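Putative polyphosphate kinase 2 family protein (Arthrobacter aurescens, PDB 3RHF) probably acts as a polyphosphate kinase, using a P-loop NTPase-type alpha/beta/alpha fold to transfer phosphate between polyphosphate and nucleotides. Local coordinates at residues 146-149 with 150-154; 168-171 with 172-176; 192-195 with 196-200. One frame throughout, in Å; residues are numbered along the deposited sequence.

Contact 1: 146-149 with 150-154; sequences VLIH and RVHGW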
loop_
_atom_site.group_PDB
_atom_site.type_symbol
_atom_site.label_atom_id
_atom_site.label_comp_id
_atom_site.label_asym_id
_atom_site.label_seq_id
_atom_site.Cartn_x
_atom_site.Cartn_y
_atom_site.Cartn_z
ATOM N N VAL A 146 -0.302 2.737 -27.037
ATOM C CA VAL A 146 0.526 2.525 -28.226
ATOM C C VAL A 146 1.193 1.141 -28.312
ATOM O O VAL A 146 2.142 0.967 -29.085
ATOM C CB VAL A 146 1.610 3.588 -28.356
ATOM C CG1 VAL A 146 0.961 4.920 -28.480
ATOM C CG2 VAL A 146 2.601 3.525 -27.192
ATOM N N LEU A 147 0.713 0.180 -27.528
ATOM C CA LEU A 147 1.272 -1.180 -27.544
ATOM C C LEU A 147 0.201 -2.177 -28.000
ATOM O O LEU A 147 0.234 -2.645 -29.102
ATOM C CB LEU A 147 1.836 -1.597 -26.174
ATOM C CG LEU A 147 3.024 -0.768 -25.706
ATOM C CD1 LEU A 147 3.222 -0.902 -24.220
ATOM C CD2 LEU A 147 4.294 -1.112 -26.491
ATOM N N ILE A 148 -0.749 -2.489 -27.132
ATOM C CA ILE A 148 -1.760 -3.442 -27.445
ATOM C C ILE A 148 -2.473 -2.929 -28.715
ATOM O O ILE A 148 -2.635 -3.658 -29.687
ATOM C CB ILE A 148 -2.671 -3.732 -26.187
ATOM C CG1 ILE A 148 -3.509 -5.002 -26.401
ATOM C CG2 ILE A 148 -3.600 -2.617 -25.874
ATOM C CD1 ILE A 148 -4.136 -5.596 -25.079
ATOM N N HIS A 149 -2.808 -1.647 -28.739
ATOM C CA HIS A 149 -3.532 -1.064 -29.868
ATOM C C HIS A 149 -2.735 -1.194 -31.160
ATOM O O HIS A 149 -3.292 -1.404 -32.222
ATOM C CB HIS A 149 -3.835 0.412 -29.595
ATOM C CG HIS A 149 -4.920 0.643 -28.583
ATOM N ND1 HIS A 149 -6.046 1.398 -28.857
ATOM C CD2 HIS A 149 -5.044 0.239 -27.298
ATOM C CE1 HIS A 149 -6.818 1.446 -27.786
ATOM N NE2 HIS A 149 -6.237 0.743 -26.828
ATOM N N ARG A 150 -1.422 -1.074 -31.079
ATOM C CA ARG A 150 -0.613 -1.232 -32.268
ATOM C C ARG A 150 -0.687 -2.666 -32.787
ATOM O O ARG A 150 -1.160 -2.909 -33.894
ATOM C CB ARG A 150 0.815 -0.846 -31.964
ATOM C CG ARG A 150 1.706 -0.922 -33.163
ATOM C CD ARG A 150 3.002 -0.257 -32.835
ATOM N NE ARG A 150 3.805 0.030 -34.002
ATOM C CZ ARG A 150 4.536 -0.871 -34.660
ATOM N NH1 ARG A 150 4.578 -2.171 -34.289
ATOM N NH2 ARG A 150 5.260 -0.460 -35.688
ATOM N N VAL A 151 -0.238 -3.601 -31.957
ATOM C CA VAL A 151 -0.256 -5.019 -32.251
ATOM C C VAL A 151 -1.527 -5.458 -32.960
ATOM O O VAL A 151 -1.460 -6.132 -33.981
ATOM C CB VAL A 151 -0.134 -5.846 -30.982
ATOM C CG1 VAL A 151 -0.206 -7.357 -31.301
ATOM C CG2 VAL A 151 1.160 -5.530 -30.281
ATOM N N HIS A 152 -2.672 -5.076 -32.419
ATOM C CA HIS A 152 -3.961 -5.542 -32.923
ATOM C C HIS A 152 -4.657 -4.625 -33.953
ATOM O O HIS A 152 -5.843 -4.782 -34.234
ATOM C CB HIS A 152 -4.867 -5.861 -31.738
ATOM C CG HIS A 152 -4.433 -7.082 -30.991
ATOM N ND1 HIS A 152 -4.376 -7.137 -29.617
ATOM C CD2 HIS A 152 -4.014 -8.293 -31.435
ATOM C CE1 HIS A 152 -3.953 -8.330 -29.242
ATOM N NE2 HIS A 152 -3.719 -9.050 -30.327
ATOM N N GLY A 153 -3.898 -3.706 -34.545
ATOM C CA GLY A 153 -4.426 -2.804 -35.575
ATOM C C GLY A 153 -5.591 -1.926 -35.145
ATOM O O GLY A 153 -6.393 -1.512 -35.984
ATOM N N TRP A 154 -5.691 -1.631 -33.847
ATOM C CA TRP A 154 -6.799 -0.830 -33.324
ATOM C C TRP A 154 -6.544 0.670 -33.448
ATOM O O TRP A 154 -7.357 1.465 -32.997
ATOM C CB TRP A 154 -7.087 -1.170 -31.862
ATOM C CG TRP A 154 -7.542 -2.585 -31.590
ATOM C CD1 TRP A 154 -8.041 -3.487 -32.493
ATOM C CD2 TRP A 154 -7.606 -3.227 -30.310
ATOM N NE1 TRP A 154 -8.373 -4.652 -31.862
ATOM C CE2 TRP A 154 -8.117 -4.527 -30.522
ATOM C CE3 TRP A 154 -7.260 -2.836 -29.009
ATOM C CZ2 TRP A 154 -8.299 -5.450 -29.472
ATOM C CZ3 TRP A 154 -7.428 -3.757 -27.963
ATOM C CH2 TRP A 154 -7.949 -5.048 -28.203
#

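Contact 2: 168-171 with 172-176; sequences NDFE and SRLTE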
loop_
_atom_site.group_PDB
_atom_site.type_symbol
_atom_site.label_atom_id
_atom_site.label_comp_id
_atom_site.label_asym_id
_atom_site.label_seq_id
_atom_site.Cartn_x
_atom_site.Cartn_y
_atom_site.Cartn_z
ATOM N N ASN A 168 4.653 12.466 -25.009
ATOM C CA ASN A 168 5.793 13.305 -24.745
ATOM C C ASN A 168 5.429 14.685 -24.209
ATOM O O ASN A 168 6.123 15.207 -23.325
ATOM C CB ASN A 168 6.635 13.427 -25.998
ATOM C CG ASN A 168 7.423 12.149 -26.301
ATOM O OD1 ASN A 168 7.710 11.321 -25.407
ATOM N ND2 ASN A 168 7.793 11.988 -27.549
ATOM N N ASP A 169 4.339 15.255 -24.718
ATOM C CA ASP A 169 3.844 16.561 -24.284
ATOM C C ASP A 169 3.317 16.481 -22.877
ATOM O O ASP A 169 3.645 17.328 -22.050
ATOM C CB ASP A 169 2.731 17.070 -25.184
ATOM C CG ASP A 169 2.126 18.403 -24.674
ATOM O OD1 ASP A 169 2.771 19.485 -24.842
ATOM O OD2 ASP A 169 0.996 18.397 -24.097
ATOM N N PHE A 170 2.539 15.437 -22.617
ATOM C CA PHE A 170 2.105 15.061 -21.278
ATOM C C PHE A 170 3.230 14.871 -20.298
ATOM O O PHE A 170 3.282 15.530 -19.228
ATOM C CB PHE A 170 1.369 13.782 -21.389
ATOM C CG PHE A 170 0.914 13.218 -20.128
ATOM C CD1 PHE A 170 0.061 13.925 -19.299
ATOM C CD2 PHE A 170 1.239 11.941 -19.797
ATOM C CE1 PHE A 170 -0.419 13.363 -18.125
ATOM C CE2 PHE A 170 0.738 11.366 -18.635
ATOM C CZ PHE A 170 -0.080 12.087 -17.798
ATOM N N GLU A 171 4.166 14.000 -20.614
ATOM C CA GLU A 171 5.286 13.822 -19.672
ATOM C C GLU A 171 6.045 15.150 -19.453
ATOM O O GLU A 171 6.541 15.441 -18.386
ATOM C CB GLU A 171 6.195 12.711 -20.169
ATOM C CG GLU A 171 5.473 11.386 -20.034
ATOM C CD GLU A 171 6.212 10.185 -20.642
ATOM O OE1 GLU A 171 7.364 10.367 -21.150
ATOM O OE2 GLU A 171 5.606 9.063 -20.572
ATOM N N SER A 172 6.127 15.957 -20.495
ATOM C CA SER A 172 6.783 17.234 -20.393
ATOM C C SER A 172 5.992 18.197 -19.466
ATOM O O SER A 172 6.571 18.966 -18.709
ATOM C CB SER A 172 6.985 17.813 -21.800
ATOM O OG SER A 172 7.341 19.167 -21.702
ATOM N N ARG A 173 4.671 18.124 -19.489
ATOM C CA ARG A 173 3.884 18.975 -18.611
ATOM C C ARG A 173 4.108 18.535 -17.173
ATOM O O ARG A 173 4.301 19.373 -16.274
ATOM C CB ARG A 173 2.407 18.953 -19.002
ATOM C CG ARG A 173 2.025 20.033 -20.046
ATOM C CD ARG A 173 1.028 19.569 -21.171
ATOM N NE ARG A 173 -0.058 18.795 -20.589
ATOM C CZ ARG A 173 -0.646 17.746 -21.133
ATOM N NH1 ARG A 173 -0.310 17.319 -22.326
ATOM N NH2 ARG A 173 -1.611 17.124 -20.457
ATOM N N LEU A 174 4.096 17.222 -16.951
ATOM C CA LEU A 174 4.240 16.706 -15.587
ATOM C C LEU A 174 5.582 17.065 -14.970
ATOM O O LEU A 174 5.665 17.424 -13.803
ATOM C CB LEU A 174 4.078 15.197 -15.523
ATOM C CG LEU A 174 2.699 14.612 -15.750
ATOM C CD1 LEU A 174 2.857 13.110 -15.469
ATOM C CD2 LEU A 174 1.562 15.234 -14.918
ATOM N N THR A 175 6.618 16.966 -15.779
ATOM C CA THR A 175 7.977 17.275 -15.355
ATOM C C THR A 175 8.105 18.754 -14.995
ATOM O O THR A 175 8.661 19.100 -14.007
ATOM C CB THR A 175 8.972 16.907 -16.448
ATOM O OG1 THR A 175 8.901 15.505 -16.678
ATOM C CG2 THR A 175 10.366 17.249 -16.016
ATOM N N GLU A 176 7.520 19.609 -15.790
ATOM C CA GLU A 176 7.513 21.025 -15.503
ATOM C C GLU A 176 6.745 21.353 -14.221
ATOM O O GLU A 176 7.142 22.190 -13.475
ATOM C CB GLU A 176 6.900 21.711 -16.726
ATOM C CG GLU A 176 6.523 23.136 -16.574
ATOM C CD GLU A 176 6.205 23.753 -17.957
ATOM O OE1 GLU A 176 6.733 24.874 -18.230
ATOM O OE2 GLU A 176 5.465 23.084 -18.756
#

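Contact 3: 192-195 with 196-200; sequences EQKK and RLIAR. With PO4 (phosphate ion), chain H.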
loop_
_atom_site.group_PDB
_atom_site.type_symbol
_atom_site.label_atom_id
_atom_site.label_comp_id
_atom_site.label_asym_id
_atom_site.label_seq_id
_atom_site.Cartn_x
_atom_site.Cartn_y
_atom_site.Cartn_z
ATOM N N GLU A 192 11.228 -17.548 -20.924
ATOM C CA GLU A 192 10.915 -17.232 -19.522
ATOM C C GLU A 192 9.403 -17.113 -19.284
ATOM O O GLU A 192 8.907 -17.611 -18.272
ATOM C CB GLU A 192 11.617 -15.948 -19.064
ATOM C CG GLU A 192 11.608 -15.725 -17.549
ATOM C CD GLU A 192 12.278 -16.836 -16.739
ATOM O OE1 GLU A 192 13.252 -17.454 -17.213
ATOM O OE2 GLU A 192 11.822 -17.090 -15.609
ATOM N N GLN A 193 8.680 -16.470 -20.200
ATOM C CA GLN A 193 7.235 -16.387 -20.043
ATOM C C GLN A 193 6.613 -17.795 -20.022
ATOM O O GLN A 193 5.757 -18.110 -19.181
ATOM C CB GLN A 193 6.619 -15.601 -21.176
ATOM C CG GLN A 193 5.472 -14.815 -20.787
ATOM C CD GLN A 193 4.260 -14.986 -21.663
ATOM O OE1 GLN A 193 4.042 -16.053 -22.205
ATOM N NE2 GLN A 193 3.396 -13.937 -21.716
ATOM N N LYS A 194 7.050 -18.625 -20.963
ATOM C CA LYS A 194 6.597 -20.010 -21.054
ATOM C C LYS A 194 6.895 -20.750 -19.755
ATOM O O LYS A 194 6.023 -21.395 -19.194
ATOM C CB LYS A 194 7.211 -20.716 -22.276
ATOM C CG LYS A 194 7.021 -22.217 -22.281
ATOM C CD LYS A 194 6.886 -22.845 -23.699
ATOM C CE LYS A 194 8.150 -22.792 -24.551
ATOM N NZ LYS A 194 7.940 -23.562 -25.851
ATOM N N LYS A 195 8.120 -20.616 -19.268
ATOM C CA LYS A 195 8.511 -21.224 -18.000
ATOM C C LYS A 195 7.593 -20.750 -16.866
ATOM O O LYS A 195 7.200 -21.518 -16.001
ATOM C CB LYS A 195 9.966 -20.864 -17.713
ATOM C CG LYS A 195 10.679 -21.748 -16.675
ATOM C CD LYS A 195 12.041 -21.149 -16.198
ATOM C CE LYS A 195 12.484 -21.578 -14.748
ATOM N NZ LYS A 195 13.617 -20.683 -14.229
ATOM N N ARG A 196 7.225 -19.476 -16.888
ATOM C CA ARG A 196 6.382 -18.939 -15.845
ATOM C C ARG A 196 4.923 -19.409 -15.945
ATOM O O ARG A 196 4.327 -19.722 -14.913
ATOM C CB ARG A 196 6.525 -17.405 -15.726
ATOM C CG ARG A 196 7.885 -17.043 -15.177
ATOM C CD ARG A 196 8.168 -15.569 -15.132
ATOM N NE ARG A 196 9.577 -15.303 -14.816
ATOM C CZ ARG A 196 10.070 -14.103 -14.510
ATOM N NH1 ARG A 196 9.285 -13.037 -14.442
ATOM N NH2 ARG A 196 11.345 -13.943 -14.321
ATOM N N LEU A 197 4.349 -19.462 -17.147
ATOM C CA LEU A 197 2.963 -19.934 -17.272
ATOM C C LEU A 197 2.882 -21.402 -16.887
ATOM O O LEU A 197 1.925 -21.835 -16.222
ATOM C CB LEU A 197 2.418 -19.736 -18.670
ATOM C CG LEU A 197 2.173 -18.304 -19.112
ATOM C CD1 LEU A 197 1.936 -18.306 -20.599
ATOM C CD2 LEU A 197 0.994 -17.682 -18.371
ATOM N N ILE A 198 3.899 -22.167 -17.268
ATOM C CA ILE A 198 3.941 -23.568 -16.883
ATOM C C ILE A 198 3.981 -23.712 -15.375
ATOM O O ILE A 198 3.280 -24.541 -14.809
ATOM C CB ILE A 198 5.148 -24.296 -17.484
ATOM C CG1 ILE A 198 4.894 -24.649 -18.942
ATOM C CG2 ILE A 198 5.425 -25.596 -16.716
ATOM C CD1 ILE A 198 6.211 -25.089 -19.700
ATOM N N ALA A 199 4.818 -22.899 -14.724
ATOM C CA ALA A 199 4.875 -22.900 -13.246
ATOM C C ALA A 199 3.513 -22.550 -12.612
ATOM O O ALA A 199 3.123 -23.138 -11.603
ATOM C CB ALA A 199 5.998 -22.030 -12.722
ATOM N N ARG A 200 2.726 -21.687 -13.228
ATOM C CA ARG A 200 1.393 -21.467 -12.652
ATOM C C ARG A 200 0.516 -22.706 -12.726
ATOM O O ARG A 200 -0.229 -23.029 -11.775
ATOM C CB ARG A 200 0.689 -20.325 -13.333
ATOM C CG ARG A 200 1.462 -19.065 -13.194
ATOM C CD ARG A 200 0.637 -17.898 -13.551
ATOM N NE ARG A 200 1.292 -16.642 -13.233
ATOM C CZ ARG A 200 0.900 -15.493 -13.759
ATOM N NH1 ARG A 200 -0.100 -15.491 -14.635
ATOM N NH2 ARG A 200 1.507 -14.353 -13.435
HETATM P P PO4 H . 3.620 -15.591 -9.969
HETATM O O1 PO4 H . 2.978 -16.557 -10.970
HETATM O O2 PO4 H . 3.025 -15.897 -8.608
HETATM O O3 PO4 H . 5.108 -15.833 -9.772
HETATM O O4 PO4 H . 3.419 -14.157 -10.463
#

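Contact 1: 146-149 with 150-154
His149 and Trp154, five residues apart at the end of a short helix, form a T-shaped aromatic pair: the benzo edge of the indole points at the flat side of the imidazole. Trp154 CE3 stands 4.1 Å above the imidazole plane of His149, over the centre of the ring, and the planes of the two rings are 83° apart. Seen from the indole, His149 CD2 lies at its edge, near its plane. In each residue CG sits beside the backbone N and anti to the carbonyl carbon (chi1 -73° in His149 and -63° in Trp154), and from these starting directions the two side chains cross at about a right angle.

The pair is brought together by the way the helix ends. A Schellman motif closes it, with Trp154 N bonded to His149 O at 2.9 Å and Gly153 N to Arg150 O, also at 2.9 Å. Gly153 is the residue of positive phi in this turn, which brings the chain round so that the indole lies beside the last helical turn. Within that turn, His152 N donates to Ile148 O over 3.1 Å.

The Ile148 and His152 side chains cross obliquely, with Ile148 CG1 4.0 Å from His152 ND1, and the same CG1 lies near Trp154 CZ3 at 4.4 Å. His152 CB lies over one face of the indole, toward its rim.

The extended chain of Arg150 ends in a salt bridge from NH1 to Asp226. Around this capped turn, Leu147, Ile148 and Val151 rest on helix 221-235, His152 meets Tyr220 edge to face and touches Glu217 of helix 212-218, while Val146, His149 and Arg150 pack against helix 157-176.

Contact 2: 168-171 with 172-176
Two flat groups meet on one flank of helix 157-176, the phenyl ring of Phe170 and the guanidinium of Arg173. Over one face of the ring lies Leu174, whose CD1 is 4.3 Å from the ring centroid of Phe170 in a CH-pi contact, 26° off the normal. At the ring edge, near its plane, is Arg173 NH2, which comes within 3.8 Å of Phe170 CD1; the planes of the ring and the guanidinium are 57° apart. The guanidinium in turn has Phe170 CA over one face, toward the rim, and the carboxylate of Asp169 at its edge.

That last meeting is a salt bridge between residues one turn apart. Arg173 NH1 donates to Asp169 OD2 at a modelled 2.5 Å, a distance so short that its exact value is doubtful. The carboxylate and guanidinium planes are 41° apart, and the bond runs from one nitrogen to one oxygen. The Arg173 chain reaches this place by bending at chi2 and chi3, and its NH2 has a second carboxylate in Glu126.

Further along, Thr175 turns its hydroxyl back onto the helix. With OG1 beside the backbone N, it bonds to Glu171 O at 2.9 Å, while Thr175 N reaches the same oxygen over 3.0 Å from the opposite face of the carbonyl plane. Two donors from a single residue thus share one acceptor. The extended Glu171 side chain reaches a salt bridge with Lys183 and a hydrogen bond with Tyr143.

Contacts three or four residues on join successive turns of an alpha helix. Here the flank carrying Glu171, Leu174 and Thr175 packs on Ile181 of strand 179-187, while Asp169 and Arg173 lie on a more open side, as expected of a helix packed on the parallel sheet of a three-layer alpha/beta/alpha P-loop fold.

Contact 3: 192-195 with 196-200
Glu192 and Arg196 form a salt bridge across one helical turn, and opposite kinds of chain shape bring them together. In Glu192 CG is anti to the backbone N, but the chain then bends at chi2 (59°), which folds the carboxylate forward along the helix. Arg196 starts with CG beside its own backbone N and then runs extended as far as NE. Arg196 NE donates to Glu192 OE2 at 3.0 Å, and the oxygen receives it on its anti lone pair, the one facing away from OE1; a weak bond from Arg196 NH2 to the same atom spans 3.4 Å. Though that oxygen lies close to the guanidinium plane, the plane of the carboxylate itself is turned 79° from it, and the grip is on a single oxygen.

Two backbone carbonyls help fix the rotation of the guanidinium: Arg196 NH1 bonds to Thr85 O, and NH2, besides its weak bond to Glu192, bonds to Ala247 O. Thr85 lies between strand 75-82 and helix 88-98, and Arg196, steadied by Glu192, ties helix 190-202 to this loop, which is probably the P-loop. In relatives such as nucleoside monophosphate kinases a helical lid closes over the active site, and helix 190-202 may belong to a comparable lid.

On another flank, Lys194 and Ile198 lie side by side, Lys194 CG 3.9 Å from Ile198 CD1, and both pack on the second subunit. Gln193 and Leu197 likewise run alongside each other, with Gln193 OE1 3.5 Å from Leu197 CD1 while it accepts from Arg218. Beyond them Arg200, extended from CG to NE, meets a phosphate ion, probably from the crystallisation liquor: Arg200 NE donates to PO4 O1 at 2.8 Å, an almost straight bond (159°) at the guanidinium edge, and Lys209 binds the same ion.

Overall arrangement
The three contacts come in series along one P-loop-type chain, each within a single helix or at its end: contact 1 on helix 148-151, contact 2 on helix 157-176, contact 3 on helix 190-202. Contacts 1 and 2 occupy successive helices, their centres about 23 Å apart. Contacts 1 and 3 are about 24 Å apart between centres, yet helix 212-218 touches both. Contacts 2 and 3 lie on opposite sides of the chain's centre, their own centres about 37 Å apart, with strand 179-187 running between their helices in sequence. Contact 2 packs on that strand of the sheet, whereas contact 3 alone reaches the second subunit, so its helix touches both the probable P-loop and the dimer partner.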